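PDB 5T8V: putative uncharacterized protein from Chaetomium thermophilum, which probably helps to load cohesin onto chromatin as an SCC2/Nipped-B family protein, represented here by its HEAT-repeat C-terminal fragment. Local coordinates for residues A[1014-1019]-A[1030-1035]; A[1045-1050]-A[1076-1081]; A[1051-1056]-A[1122-1127]; A[1057-1060]-A[1066-1069]; A[1081-1086]-A[1148-1153]. All coordinates share one frame; numbering follows the deposited sequence.

The five contacts tie together neighbouring helices in one stretch of the HEAT-repeat fold. Contacts 1, 2 and 4 are buried, and none has a hydrogen bond between its segments: mainly aliphatic groups meet in contacts 1 and 4, with a cysteine sulfur in the first, and two aromatic rings in contact 2. Contacts 3 and 5 are only partly buried, and both bring in an arginine, laid flat on a tyrosine in contact 3 and paired with a glutamate in contact 5. Helix 1065-1086 serves contacts 2, 4 and 5 along its length, while helix 1050-1062 serves contacts 3 and 4. Contact 1 touches contact 4 through Leu1033, and Phe1125 of contact 3 meets Phe1060 of contact 4.

Contact 1 (A[1014-1019]-A[1030-1035]); sequences DIVVPF and KPALDC
Cys1035, which packs on Val1016 across the contact, gives its backbone N to Pro1031 O at 2.9 Å, and the same carbonyl oxygen weakly accepts OG of Ser977 from helix 969-986. This turn follows directly on the kink at Pro1031, whose nitrogen has no hydrogen to offer to the turn before it. Between the two segments themselves the chemistry is apolar. Val1016 projects at helix 1026-1042 and straddles one turn of it. With CG1 trans to the backbone N (chi1 179°), that methyl sits against the helix backbone, 3.7 Å from Ala1032 O, and also reaches Ala1032 CB at 4.0 Å. The other methyl, CG2, turns to the sulfur, 3.7 Å from Cys1035 SG. Such packing between consecutive helices is the basic element of a HEAT-repeat solenoid, and a small residue here fits the close backbones: the CA atoms of Val1016 and Ala1032 are 5.9 Å apart. Past Val1016 the chain tightens into a 3-10 turn, closed by Phe1019 N bonding to Val1016 O at 3.1 Å. That turn brings Phe1019 CB to 4.0 Å from Ala1032 CB, so the alanine methyl touches both residues. The Phe1019 ring itself leads off from the contact, meeting the rings of Phe973 and Trp1024, while Ile953 and Arg957 of helix 940-960 also touch this side chain.

Contact 2 (A[1045-1050]-A[1076-1081]); sequences RNYVAA and KEFLFS
Tyr1047 and Phe1078 make the whole of this contact, each burying a similar amount of surface against the other. Their side chains run past one another in opposite directions, the tyrosine reaching from the connection after helix 1026-1042 and the phenylalanine from helix 1065-1086. The rings are oblique, with centroids 5.2 Å apart and planes inclined at 36°. Tyr1047 CE2 lies over one face of the Phe1078 ring, 3.8 Å from Phe1078 CG. Because the side chains run in opposite directions, the far end of the tyrosine arrives at the root of its partner, where OH is 3.7 Å from Phe1078 CB. Phe1078 holds CG trans to its backbone N (chi1 168°), which sets the ring alongside the tyrosine, with CG and CD2 next to Tyr1047 CE2. The phenol finds its polar partner one turn earlier on the same helix, hydrogen-bonding to OG of Ser1074; this should fix how far the tyrosine reaches. Tyr1047 itself occupies a type I beta turn from Asn1046 to Ala1049, closed by Ala1049 N on Asn1046 O at 3.2 Å. A short interhelical turn whose aromatic side chain packs into the next helices fits the all-helical HEAT-repeat architecture of this fragment.

Contact 3 (A[1051-1056]-A[1122-1127]); sequences NVYTAF and THRFLK
Arg1124 spreads its guanidinium flat over one face of Tyr1053, joining two helices that run almost side by side in the HEAT-repeat array: the short segments are nearly parallel at 11°, with axes 11.6 Å apart. Such a wide spacing is bridged by long side chains. Arg1124 leaves its helix with CG trans to the backbone N and then bends at chi2 and chi3, which folds the guanidinium onto the ring. Tyr1053 adopts the less common setting with CG between its backbone N and carbonyl carbon (chi1 68°), presenting a face to the arginine. The result is a stacked cation-pi pair: Arg1124 CZ lies 3.4 Å from the centroid of the Tyr1053 ring, only 13° off its normal. Deeper in, Phe1125 pushes its ring end between Tyr1053 and Phe1056. The edge of Phe1056 is directed at the face of Phe1125 in an offset edge-to-face pair, centroids 6.0 Å apart. Phe1125 is also covered by its own neighbour, with Arg1124 CG above the centre of one face, so the arginine packs its aliphatic part on one aromatic and its charge on another. The phenylalanine ring ends at CZ, which touches Phe1056 CB at 3.5 Å and Tyr1053 CB at 3.8 Å.

Contact 4 (A[1057-1060]-A[1066-1069]); sequences QQVF and ILET
The Phe1060 ring turns an edge to the carboxylate of Glu1068, with OE1 near the ring plane and 4.2 Å from Phe1060 CD1. An approach this loose is packing, though a slightly positive ring edge is probably a tolerable neighbour for the anionic oxygen. The ring of Phe1125 meets the same phenylalanine with the planes inclined at about 55°, and OE1 has a long, weak ion pair with NH2 of Arg1131. Glu1068 sets CG between its backbone N and carbonyl carbon (chi1 74°) and is extended beyond it, which carries the carboxylate alongside the ring.

Val1059 has the largest share of the contact. It points toward the facing helix, and its CG1 comes down on the backbone there, 3.3 Å from Leu1067 O and 3.4 Å from Glu1068 CA. The same methyl lies 3.5 Å from Glu1068 CB, while Leu1067 CD1 packs against both valine branches, 3.7 Å from Val1059 CG1 and 3.8 Å from Val1059 CG2. The two helices are close, with the CA atoms of Val1059 and Glu1068 5.8 Å apart. With an alanine at Val1059 both methyls are gone, which would probably open a gap between the helices beside Leu1067 CD1. Helices 1050-1062 and 1065-1086 follow each other through a tight connection; Leu1033 of helix 1026-1042 covers Val1059 and Leu1067, and Ile1132 of helix 1115-1133 covers Phe1060 and Glu1068.

Contact 5 (A[1081-1086]-A[1148-1153]); sequences SEEKRS and LASINR
Glu1083 and Ser1150 face each other from two helical segments, their CA atoms 7.7 Å apart. The extended glutamate spans this distance and offers its carboxylate to two donors. Ser1150 OG donates to Glu1083 OE2 at 2.6 Å, coming from above the carboxylate plane, 53° out of it. The arginine bonds to the other oxygen: Arg1153 NH2 lies 2.7 Å from Glu1083 OE1, on its syn side and with a fairly straight N-H...O angle of 161°, forming a salt bridge. Arg1153 NE adds a weak bond to the same OE1 at 3.3 Å. Glu1083 OE1 sits at the edge of the guanidinium, but the two flat groups are turned 83° to each other, so this is no coplanar two-pronged pair. A bend at chi3 folds the guanidinium back over its own helix, one face resting near Ser1150 CA. Replacing Glu1083 with an alanine would probably leave Ser1150 OG without this acceptor and the Arg1153 charge without its close mate, freer to swing. The serine hydroxyl is also hydrogen-bonded to NE2 of Gln1154. Within the HEAT-repeat array the contact joins the last turn of helix 1065-1086 to helix 1139-1154, which packs on helix 1115-1133 through Leu1148 and Ile1151 and on helix 1175-1191 through Ala1149.

Contact 1 (A[1014-1019]-A[1030-1035])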
# COMPACT_ATOMS: atom_id res chain seq x y z
N ASP A 1014 -46.33 49.48 14.06
CA ASP A 1014 -47.70 49.94 13.89
C ASP A 1014 -47.90 50.65 12.56
O ASP A 1014 -49.00 50.60 11.99
CB ASP A 1014 -48.10 50.87 15.04
CG ASP A 1014 -48.36 50.12 16.33
OD1 ASP A 1014 -47.85 48.98 16.47
OD2 ASP A 1014 -49.06 50.67 17.21
N ILE A 1015 -46.87 51.31 12.04
CA ILE A 1015 -47.02 52.01 10.77
C ILE A 1015 -46.87 51.04 9.59
O ILE A 1015 -47.50 51.25 8.54
CB ILE A 1015 -46.01 53.17 10.68
CG1 ILE A 1015 -46.34 54.23 11.73
CG2 ILE A 1015 -46.02 53.79 9.27
CD1 ILE A 1015 -45.31 55.35 11.83
N VAL A 1016 -46.07 49.99 9.73
CA VAL A 1016 -45.74 49.15 8.57
C VAL A 1016 -46.68 47.96 8.44
O VAL A 1016 -47.06 47.58 7.33
CB VAL A 1016 -44.27 48.70 8.65
CG1 VAL A 1016 -43.92 47.81 7.46
CG2 VAL A 1016 -43.35 49.90 8.70
N VAL A 1017 -47.08 47.34 9.55
CA VAL A 1017 -47.77 46.05 9.50
C VAL A 1017 -49.12 46.14 8.79
O VAL A 1017 -49.58 45.12 8.25
CB VAL A 1017 -47.93 45.45 10.91
CG1 VAL A 1017 -48.88 46.27 11.77
CG2 VAL A 1017 -48.41 44.00 10.82
N PRO A 1018 -49.81 47.29 8.76
CA PRO A 1018 -51.08 47.32 8.01
C PRO A 1018 -50.95 46.89 6.56
O PRO A 1018 -51.97 46.55 5.94
CB PRO A 1018 -51.52 48.79 8.12
CG PRO A 1018 -50.92 49.25 9.38
CD PRO A 1018 -49.59 48.57 9.46
N PHE A 1019 -49.75 46.91 5.99
CA PHE A 1019 -49.55 46.54 4.60
C PHE A 1019 -49.23 45.06 4.42
O PHE A 1019 -49.02 44.62 3.28
CB PHE A 1019 -48.42 47.38 3.99
CG PHE A 1019 -48.66 48.86 4.07
CD1 PHE A 1019 -49.94 49.37 4.25
CD2 PHE A 1019 -47.61 49.74 3.96
CE1 PHE A 1019 -50.15 50.74 4.32
CE2 PHE A 1019 -47.81 51.10 4.02
CZ PHE A 1019 -49.08 51.60 4.21
N LYS A 1030 -44.44 41.78 0.82
CA LYS A 1030 -43.12 41.22 1.11
C LYS A 1030 -42.27 42.18 1.92
O LYS A 1030 -41.93 41.87 3.07
CB LYS A 1030 -42.44 40.78 -0.19
CG LYS A 1030 -41.01 40.28 0.03
CD LYS A 1030 -40.31 39.94 -1.27
CE LYS A 1030 -38.85 39.59 -1.03
NZ LYS A 1030 -38.10 40.72 -0.41
N PRO A 1031 -41.89 43.36 1.40
CA PRO A 1031 -41.00 44.24 2.18
C PRO A 1031 -41.61 44.72 3.48
O PRO A 1031 -40.86 45.11 4.39
CB PRO A 1031 -40.73 45.40 1.21
CG PRO A 1031 -41.89 45.40 0.29
CD PRO A 1031 -42.29 43.97 0.13
N ALA A 1032 -42.94 44.72 3.60
CA ALA A 1032 -43.56 45.06 4.88
C ALA A 1032 -43.27 44.00 5.93
O ALA A 1032 -42.79 44.31 7.03
CB ALA A 1032 -45.07 45.23 4.69
N LEU A 1033 -43.55 42.74 5.60
CA LEU A 1033 -43.25 41.65 6.53
C LEU A 1033 -41.76 41.57 6.81
O LEU A 1033 -41.35 41.29 7.94
CB LEU A 1033 -43.78 40.33 5.97
CG LEU A 1033 -45.30 40.21 6.01
CD1 LEU A 1033 -45.78 39.10 5.10
CD2 LEU A 1033 -45.79 39.98 7.44
N ASP A 1034 -40.93 41.81 5.79
CA ASP A 1034 -39.49 41.87 6.01
C ASP A 1034 -39.14 42.94 7.03
O ASP A 1034 -38.37 42.71 7.97
CB ASP A 1034 -38.78 42.14 4.68
CG ASP A 1034 -37.28 41.89 4.76
OD1 ASP A 1034 -36.75 41.78 5.88
OD2 ASP A 1034 -36.64 41.82 3.69
N CYS A 1035 -39.73 44.13 6.87
CA CYS A 1035 -39.47 45.23 7.80
C CYS A 1035 -39.85 44.85 9.23
O CYS A 1035 -39.02 44.89 10.14
CB CYS A 1035 -40.24 46.47 7.34
SG CYS A 1035 -40.24 47.83 8.52

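Contact 2 (A[1045-1050]-A[1076-1081])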
# COMPACT_ATOMS: atom_id res chain seq x y z
N ARG A 1045 -40.31 42.00 22.12
CA ARG A 1045 -41.59 42.24 22.76
C ARG A 1045 -42.68 42.61 21.75
O ARG A 1045 -43.87 42.46 22.06
CB ARG A 1045 -41.46 43.33 23.82
CG ARG A 1045 -40.71 42.88 25.07
CD ARG A 1045 -41.37 43.38 26.34
NE ARG A 1045 -42.76 42.94 26.46
CZ ARG A 1045 -43.14 41.74 26.89
NH1 ARG A 1045 -42.24 40.83 27.24
NH2 ARG A 1045 -44.43 41.44 26.96
N ASN A 1046 -42.30 43.09 20.57
CA ASN A 1046 -43.29 43.37 19.54
C ASN A 1046 -43.89 42.10 18.95
O ASN A 1046 -45.01 42.15 18.42
CB ASN A 1046 -42.67 44.22 18.42
CG ASN A 1046 -42.51 45.67 18.82
OD1 ASN A 1046 -41.39 46.19 18.88
ND2 ASN A 1046 -43.62 46.34 19.09
N TYR A 1047 -43.18 40.98 19.03
CA TYR A 1047 -43.70 39.72 18.49
C TYR A 1047 -45.07 39.38 19.06
O TYR A 1047 -45.97 38.96 18.33
CB TYR A 1047 -42.73 38.58 18.79
CG TYR A 1047 -41.59 38.41 17.81
CD1 TYR A 1047 -41.83 38.08 16.48
CD2 TYR A 1047 -40.27 38.55 18.21
CE1 TYR A 1047 -40.79 37.92 15.58
CE2 TYR A 1047 -39.22 38.39 17.33
CZ TYR A 1047 -39.49 38.07 16.01
OH TYR A 1047 -38.45 37.90 15.13
N VAL A 1048 -45.25 39.56 20.37
CA VAL A 1048 -46.45 39.09 21.06
C VAL A 1048 -47.52 40.18 21.08
O VAL A 1048 -48.38 40.20 21.97
CB VAL A 1048 -46.12 38.63 22.50
CG1 VAL A 1048 -45.17 37.45 22.47
CG2 VAL A 1048 -45.54 39.78 23.32
N ALA A 1049 -47.48 41.08 20.10
CA ALA A 1049 -48.50 42.10 19.96
C ALA A 1049 -49.57 41.62 18.99
O ALA A 1049 -49.26 41.06 17.93
CB ALA A 1049 -47.89 43.42 19.47
N ALA A 1050 -50.84 41.85 19.35
CA ALA A 1050 -51.94 41.48 18.47
C ALA A 1050 -51.76 42.07 17.08
O ALA A 1050 -52.28 41.52 16.10
CB ALA A 1050 -53.27 41.95 19.07
N LYS A 1076 -35.88 32.87 13.10
CA LYS A 1076 -34.59 32.20 13.18
C LYS A 1076 -33.55 33.09 13.84
O LYS A 1076 -32.80 32.64 14.72
CB LYS A 1076 -34.13 31.78 11.78
CG LYS A 1076 -32.81 31.01 11.76
CD LYS A 1076 -32.43 30.62 10.34
CE LYS A 1076 -31.17 31.33 9.88
NZ LYS A 1076 -31.00 31.27 8.40
N GLU A 1077 -33.48 34.36 13.42
CA GLU A 1077 -32.55 35.29 14.06
C GLU A 1077 -32.87 35.44 15.54
O GLU A 1077 -31.99 35.34 16.40
CB GLU A 1077 -32.59 36.64 13.36
CG GLU A 1077 -32.15 36.60 11.91
CD GLU A 1077 -30.74 36.06 11.75
OE1 GLU A 1077 -29.87 36.43 12.57
OE2 GLU A 1077 -30.52 35.24 10.83
N PHE A 1078 -34.15 35.67 15.86
CA PHE A 1078 -34.55 35.83 17.25
C PHE A 1078 -34.12 34.64 18.10
O PHE A 1078 -33.45 34.81 19.13
CB PHE A 1078 -36.07 36.04 17.33
CG PHE A 1078 -36.63 35.94 18.72
CD1 PHE A 1078 -36.08 36.68 19.76
CD2 PHE A 1078 -37.71 35.12 18.99
CE1 PHE A 1078 -36.59 36.59 21.03
CE2 PHE A 1078 -38.23 35.03 20.27
CZ PHE A 1078 -37.67 35.77 21.29
N LEU A 1079 -34.50 33.43 17.68
CA LEU A 1079 -34.20 32.25 18.49
C LEU A 1079 -32.70 31.99 18.57
O LEU A 1079 -32.18 31.63 19.63
CB LEU A 1079 -34.94 31.04 17.91
CG LEU A 1079 -36.46 31.14 18.02
CD1 LEU A 1079 -37.15 30.21 17.04
CD2 LEU A 1079 -36.91 30.84 19.45
N PHE A 1080 -31.99 32.16 17.45
CA PHE A 1080 -30.54 31.94 17.46
C PHE A 1080 -29.86 32.88 18.45
O PHE A 1080 -29.05 32.44 19.28
CB PHE A 1080 -29.98 32.14 16.05
CG PHE A 1080 -30.03 30.89 15.21
CD1 PHE A 1080 -31.15 30.08 15.20
CD2 PHE A 1080 -28.94 30.53 14.43
CE1 PHE A 1080 -31.19 28.94 14.43
CE2 PHE A 1080 -28.98 29.39 13.66
CZ PHE A 1080 -30.10 28.59 13.66
N SER A 1081 -30.16 34.17 18.38
CA SER A 1081 -29.62 35.09 19.38
C SER A 1081 -30.07 34.70 20.78
O SER A 1081 -29.32 34.91 21.75
CB SER A 1081 -30.04 36.53 19.06
OG SER A 1081 -31.45 36.68 19.14

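Contact 3 (A[1051-1056]-A[1122-1127])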
# COMPACT_ATOMS: atom_id res chain seq x y z
N ASN A 1051 -51.02 43.17 16.97
CA ASN A 1051 -50.87 43.85 15.69
C ASN A 1051 -50.05 43.03 14.70
O ASN A 1051 -50.28 43.13 13.48
CB ASN A 1051 -50.22 45.21 15.91
CG ASN A 1051 -50.51 46.18 14.78
OD1 ASN A 1051 -51.36 45.93 13.93
ND2 ASN A 1051 -49.80 47.30 14.78
N VAL A 1052 -49.12 42.21 15.17
CA VAL A 1052 -48.16 41.53 14.30
C VAL A 1052 -48.51 40.05 14.11
O VAL A 1052 -48.51 39.56 12.99
CB VAL A 1052 -46.72 41.70 14.85
CG1 VAL A 1052 -46.53 40.98 16.18
CG2 VAL A 1052 -45.71 41.22 13.83
N TYR A 1053 -48.81 39.33 15.20
CA TYR A 1053 -49.01 37.89 15.04
C TYR A 1053 -50.30 37.56 14.31
O TYR A 1053 -50.46 36.42 13.86
CB TYR A 1053 -48.95 37.18 16.40
CG TYR A 1053 -50.08 37.46 17.37
CD1 TYR A 1053 -51.37 37.00 17.14
CD2 TYR A 1053 -49.84 38.15 18.56
CE1 TYR A 1053 -52.39 37.25 18.04
CE2 TYR A 1053 -50.85 38.39 19.46
CZ TYR A 1053 -52.13 37.94 19.20
OH TYR A 1053 -53.15 38.19 20.09
N THR A 1054 -51.22 38.52 14.17
CA THR A 1054 -52.32 38.33 13.24
C THR A 1054 -51.81 38.32 11.80
O THR A 1054 -52.31 37.56 10.96
CB THR A 1054 -53.37 39.43 13.42
OG1 THR A 1054 -52.77 40.71 13.24
CG2 THR A 1054 -54.00 39.35 14.81
N ALA A 1055 -50.81 39.14 11.51
CA ALA A 1055 -50.21 39.14 10.18
C ALA A 1055 -49.36 37.89 9.96
O ALA A 1055 -49.32 37.36 8.85
CB ALA A 1055 -49.36 40.40 9.99
N PHE A 1056 -48.68 37.41 11.00
CA PHE A 1056 -47.93 36.16 10.87
C PHE A 1056 -48.87 34.99 10.65
O PHE A 1056 -48.67 34.17 9.74
CB PHE A 1056 -47.07 35.94 12.11
CG PHE A 1056 -45.84 36.82 12.19
CD1 PHE A 1056 -45.57 37.77 11.21
CD2 PHE A 1056 -44.95 36.70 13.25
CE1 PHE A 1056 -44.45 38.57 11.29
CE2 PHE A 1056 -43.83 37.50 13.33
CZ PHE A 1056 -43.58 38.43 12.35
N THR A 1122 -43.53 30.77 19.97
CA THR A 1122 -43.15 29.40 19.63
C THR A 1122 -44.36 28.48 19.65
O THR A 1122 -44.59 27.70 18.72
CB THR A 1122 -42.08 28.90 20.60
OG1 THR A 1122 -40.85 29.61 20.37
CG2 THR A 1122 -41.83 27.40 20.41
N HIS A 1123 -45.15 28.55 20.72
CA HIS A 1123 -46.33 27.69 20.81
C HIS A 1123 -47.38 28.09 19.78
O HIS A 1123 -48.02 27.22 19.18
CB HIS A 1123 -46.91 27.73 22.22
CG HIS A 1123 -46.30 26.73 23.15
ND1 HIS A 1123 -46.66 25.40 23.14
CD2 HIS A 1123 -45.35 26.86 24.11
CE1 HIS A 1123 -45.96 24.76 24.06
NE2 HIS A 1123 -45.16 25.62 24.66
N ARG A 1124 -47.57 29.39 19.55
CA ARG A 1124 -48.57 29.80 18.58
C ARG A 1124 -48.26 29.26 17.19
O ARG A 1124 -49.16 28.79 16.48
CB ARG A 1124 -48.69 31.33 18.53
CG ARG A 1124 -49.57 31.85 17.38
CD ARG A 1124 -50.69 32.72 17.87
NE ARG A 1124 -50.22 33.77 18.77
CZ ARG A 1124 -51.01 34.57 19.47
NH1 ARG A 1124 -52.33 34.45 19.38
NH2 ARG A 1124 -50.49 35.48 20.27
N PHE A 1125 -47.00 29.30 16.77
CA PHE A 1125 -46.63 28.98 15.40
C PHE A 1125 -46.00 27.61 15.23
O PHE A 1125 -45.61 27.25 14.11
CB PHE A 1125 -45.68 30.05 14.86
CG PHE A 1125 -46.24 31.45 14.90
CD1 PHE A 1125 -47.29 31.81 14.08
CD2 PHE A 1125 -45.73 32.39 15.78
CE1 PHE A 1125 -47.82 33.09 14.12
CE2 PHE A 1125 -46.25 33.67 15.82
CZ PHE A 1125 -47.30 34.02 14.99
N LEU A 1126 -45.92 26.81 16.29
CA LEU A 1126 -45.27 25.51 16.19
C LEU A 1126 -45.89 24.66 15.09
O LEU A 1126 -45.19 24.07 14.27
CB LEU A 1126 -45.34 24.77 17.53
CG LEU A 1126 -44.66 23.40 17.56
CD1 LEU A 1126 -43.16 23.52 17.35
CD2 LEU A 1126 -44.96 22.68 18.87
N LYS A 1127 -47.23 24.57 15.07
CA LYS A 1127 -47.90 23.74 14.08
C LYS A 1127 -47.53 24.16 12.66
O LYS A 1127 -47.23 23.32 11.81
CB LYS A 1127 -49.41 23.80 14.27
CG LYS A 1127 -49.88 23.27 15.62
CD LYS A 1127 -51.38 23.41 15.79
CE LYS A 1127 -51.86 22.84 17.11
NZ LYS A 1127 -53.34 22.98 17.29

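Contact 4 (A[1057-1060]-A[1066-1069])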
# COMPACT_ATOMS: atom_id res chain seq x y z
N GLN A 1057 -49.92 34.87 11.48
CA GLN A 1057 -50.92 33.83 11.26
C GLN A 1057 -51.51 33.94 9.86
O GLN A 1057 -51.73 32.92 9.20
CB GLN A 1057 -52.02 33.93 12.32
CG GLN A 1057 -51.70 33.22 13.63
CD GLN A 1057 -51.68 31.71 13.48
OE1 GLN A 1057 -51.73 31.18 12.37
NE2 GLN A 1057 -51.61 31.01 14.61
N GLN A 1058 -51.78 35.16 9.40
CA GLN A 1058 -52.28 35.34 8.04
C GLN A 1058 -51.28 34.80 7.02
O GLN A 1058 -51.67 34.12 6.06
CB GLN A 1058 -52.56 36.82 7.78
CG GLN A 1058 -53.31 37.09 6.49
CD GLN A 1058 -54.68 36.44 6.44
OE1 GLN A 1058 -55.12 35.97 5.38
NE2 GLN A 1058 -55.38 36.41 7.57
N VAL A 1059 -50.00 35.08 7.22
CA VAL A 1059 -48.96 34.58 6.32
C VAL A 1059 -49.01 33.06 6.26
O VAL A 1059 -49.13 32.46 5.18
CB VAL A 1059 -47.58 35.08 6.77
CG1 VAL A 1059 -46.45 34.27 6.13
CG2 VAL A 1059 -47.41 36.55 6.44
N PHE A 1060 -48.90 32.41 7.42
CA PHE A 1060 -48.88 30.95 7.44
C PHE A 1060 -50.17 30.36 6.86
O PHE A 1060 -50.13 29.29 6.24
CB PHE A 1060 -48.66 30.45 8.86
CG PHE A 1060 -47.28 30.74 9.39
CD1 PHE A 1060 -46.15 30.36 8.68
CD2 PHE A 1060 -47.11 31.40 10.60
CE1 PHE A 1060 -44.89 30.63 9.17
CE2 PHE A 1060 -45.85 31.67 11.09
CZ PHE A 1060 -44.74 31.28 10.37
N ILE A 1066 -42.64 32.95 -0.16
CA ILE A 1066 -41.65 34.02 0.01
C ILE A 1066 -41.92 34.80 1.29
O ILE A 1066 -41.01 35.03 2.11
CB ILE A 1066 -41.63 34.94 -1.23
CG1 ILE A 1066 -40.59 36.05 -1.08
CG2 ILE A 1066 -43.01 35.55 -1.51
CD1 ILE A 1066 -39.16 35.54 -1.02
N LEU A 1067 -43.15 35.23 1.50
CA LEU A 1067 -43.44 36.07 2.66
C LEU A 1067 -43.65 35.27 3.94
O LEU A 1067 -43.81 35.87 5.00
CB LEU A 1067 -44.65 36.97 2.38
CG LEU A 1067 -45.91 36.39 1.74
CD1 LEU A 1067 -46.77 35.72 2.77
CD2 LEU A 1067 -46.68 37.50 1.04
N GLU A 1068 -43.63 33.93 3.86
CA GLU A 1068 -43.45 33.13 5.07
C GLU A 1068 -41.98 32.81 5.32
O GLU A 1068 -41.61 32.52 6.46
CB GLU A 1068 -44.27 31.83 4.98
CG GLU A 1068 -43.74 30.76 4.05
CD GLU A 1068 -44.70 29.59 3.90
OE1 GLU A 1068 -45.78 29.63 4.52
OE2 GLU A 1068 -44.38 28.64 3.17
N THR A 1069 -41.14 32.88 4.28
CA THR A 1069 -39.71 32.98 4.50
C THR A 1069 -39.37 34.26 5.26
O THR A 1069 -38.52 34.25 6.15
CB THR A 1069 -38.95 32.94 3.17
OG1 THR A 1069 -39.24 31.71 2.49
CG2 THR A 1069 -37.45 33.05 3.38

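Contact 5 (A[1081-1086]-A[1148-1153])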
# COMPACT_ATOMS: atom_id res chain seq x y z
N SER A 1081 -30.16 34.17 18.38
CA SER A 1081 -29.62 35.09 19.38
C SER A 1081 -30.07 34.70 20.78
O SER A 1081 -29.32 34.91 21.75
CB SER A 1081 -30.04 36.53 19.06
OG SER A 1081 -31.45 36.68 19.14
N GLU A 1082 -31.27 34.13 20.91
CA GLU A 1082 -31.71 33.62 22.20
C GLU A 1082 -30.89 32.41 22.65
O GLU A 1082 -30.95 32.04 23.83
CB GLU A 1082 -33.19 33.24 22.14
CG GLU A 1082 -34.13 34.43 22.23
CD GLU A 1082 -34.28 34.96 23.64
OE1 GLU A 1082 -34.56 34.14 24.55
OE2 GLU A 1082 -34.11 36.18 23.85
N GLU A 1083 -30.14 31.79 21.74
CA GLU A 1083 -29.23 30.72 22.13
C GLU A 1083 -27.84 31.25 22.45
O GLU A 1083 -27.23 30.82 23.43
CB GLU A 1083 -29.14 29.66 21.03
CG GLU A 1083 -30.39 28.82 20.92
CD GLU A 1083 -30.24 27.67 19.95
OE1 GLU A 1083 -29.10 27.41 19.51
OE2 GLU A 1083 -31.26 27.03 19.63
N LYS A 1084 -27.31 32.16 21.63
CA LYS A 1084 -26.07 32.84 22.01
C LYS A 1084 -26.20 33.48 23.38
O LYS A 1084 -25.23 33.56 24.13
CB LYS A 1084 -25.70 33.90 20.97
CG LYS A 1084 -25.48 33.36 19.56
CD LYS A 1084 -25.19 34.49 18.59
CE LYS A 1084 -25.14 34.00 17.16
NZ LYS A 1084 -24.96 35.12 16.19
N ARG A 1085 -27.41 33.94 23.72
CA ARG A 1085 -27.71 34.51 25.02
C ARG A 1085 -27.45 33.49 26.13
O ARG A 1085 -26.56 33.68 26.96
CB ARG A 1085 -29.16 34.98 25.05
CG ARG A 1085 -29.71 35.36 26.42
CD ARG A 1085 -31.20 35.65 26.35
NE ARG A 1085 -31.95 34.50 25.84
CZ ARG A 1085 -32.42 33.50 26.58
NH1 ARG A 1085 -32.22 33.48 27.90
NH2 ARG A 1085 -33.08 32.50 26.01
N SER A 1086 -28.23 32.41 26.15
CA SER A 1086 -28.14 31.44 27.24
C SER A 1086 -26.77 30.78 27.27
O SER A 1086 -26.10 30.77 28.32
CB SER A 1086 -29.24 30.39 27.09
OG SER A 1086 -30.53 30.97 27.21
N LEU A 1148 -37.02 24.85 14.02
CA LEU A 1148 -37.46 23.86 15.00
C LEU A 1148 -36.28 23.29 15.78
O LEU A 1148 -36.41 22.99 16.97
CB LEU A 1148 -38.22 22.73 14.31
CG LEU A 1148 -39.74 22.82 14.47
CD1 LEU A 1148 -40.22 24.11 13.85
CD2 LEU A 1148 -40.42 21.63 13.82
N ALA A 1149 -35.13 23.12 15.13
CA ALA A 1149 -33.95 22.63 15.83
C ALA A 1149 -33.58 23.56 16.97
O ALA A 1149 -33.25 23.10 18.07
CB ALA A 1149 -32.79 22.46 14.85
N SER A 1150 -33.63 24.87 16.73
CA SER A 1150 -33.37 25.83 17.80
C SER A 1150 -34.44 25.73 18.88
O SER A 1150 -34.12 25.62 20.08
CB SER A 1150 -33.31 27.24 17.22
OG SER A 1150 -33.11 28.20 18.24
N ILE A 1151 -35.71 25.75 18.48
CA ILE A 1151 -36.81 25.64 19.44
C ILE A 1151 -36.59 24.45 20.36
O ILE A 1151 -36.87 24.51 21.56
CB ILE A 1151 -38.16 25.53 18.69
CG1 ILE A 1151 -38.49 26.87 18.03
CG2 ILE A 1151 -39.28 25.09 19.64
CD1 ILE A 1151 -39.71 26.83 17.12
N ASN A 1152 -36.08 23.34 19.82
CA ASN A 1152 -35.91 22.13 20.60
C ASN A 1152 -34.64 22.18 21.45
O ASN A 1152 -34.66 21.75 22.61
CB ASN A 1152 -35.88 20.91 19.67
CG ASN A 1152 -35.87 19.60 20.43
OD1 ASN A 1152 -36.90 19.18 20.97
ND2 ASN A 1152 -34.72 18.94 20.46
N ARG A 1153 -33.55 22.70 20.90
CA ARG A 1153 -32.31 22.82 21.67
C ARG A 1153 -32.50 23.72 22.88
O ARG A 1153 -31.86 23.50 23.92
CB ARG A 1153 -31.19 23.36 20.79
CG ARG A 1153 -30.69 22.38 19.73
CD ARG A 1153 -29.38 22.84 19.11
NE ARG A 1153 -29.41 24.25 18.71
CZ ARG A 1153 -29.88 24.70 17.55
NH1 ARG A 1153 -30.38 23.87 16.66
NH2 ARG A 1153 -29.86 26.00 17.29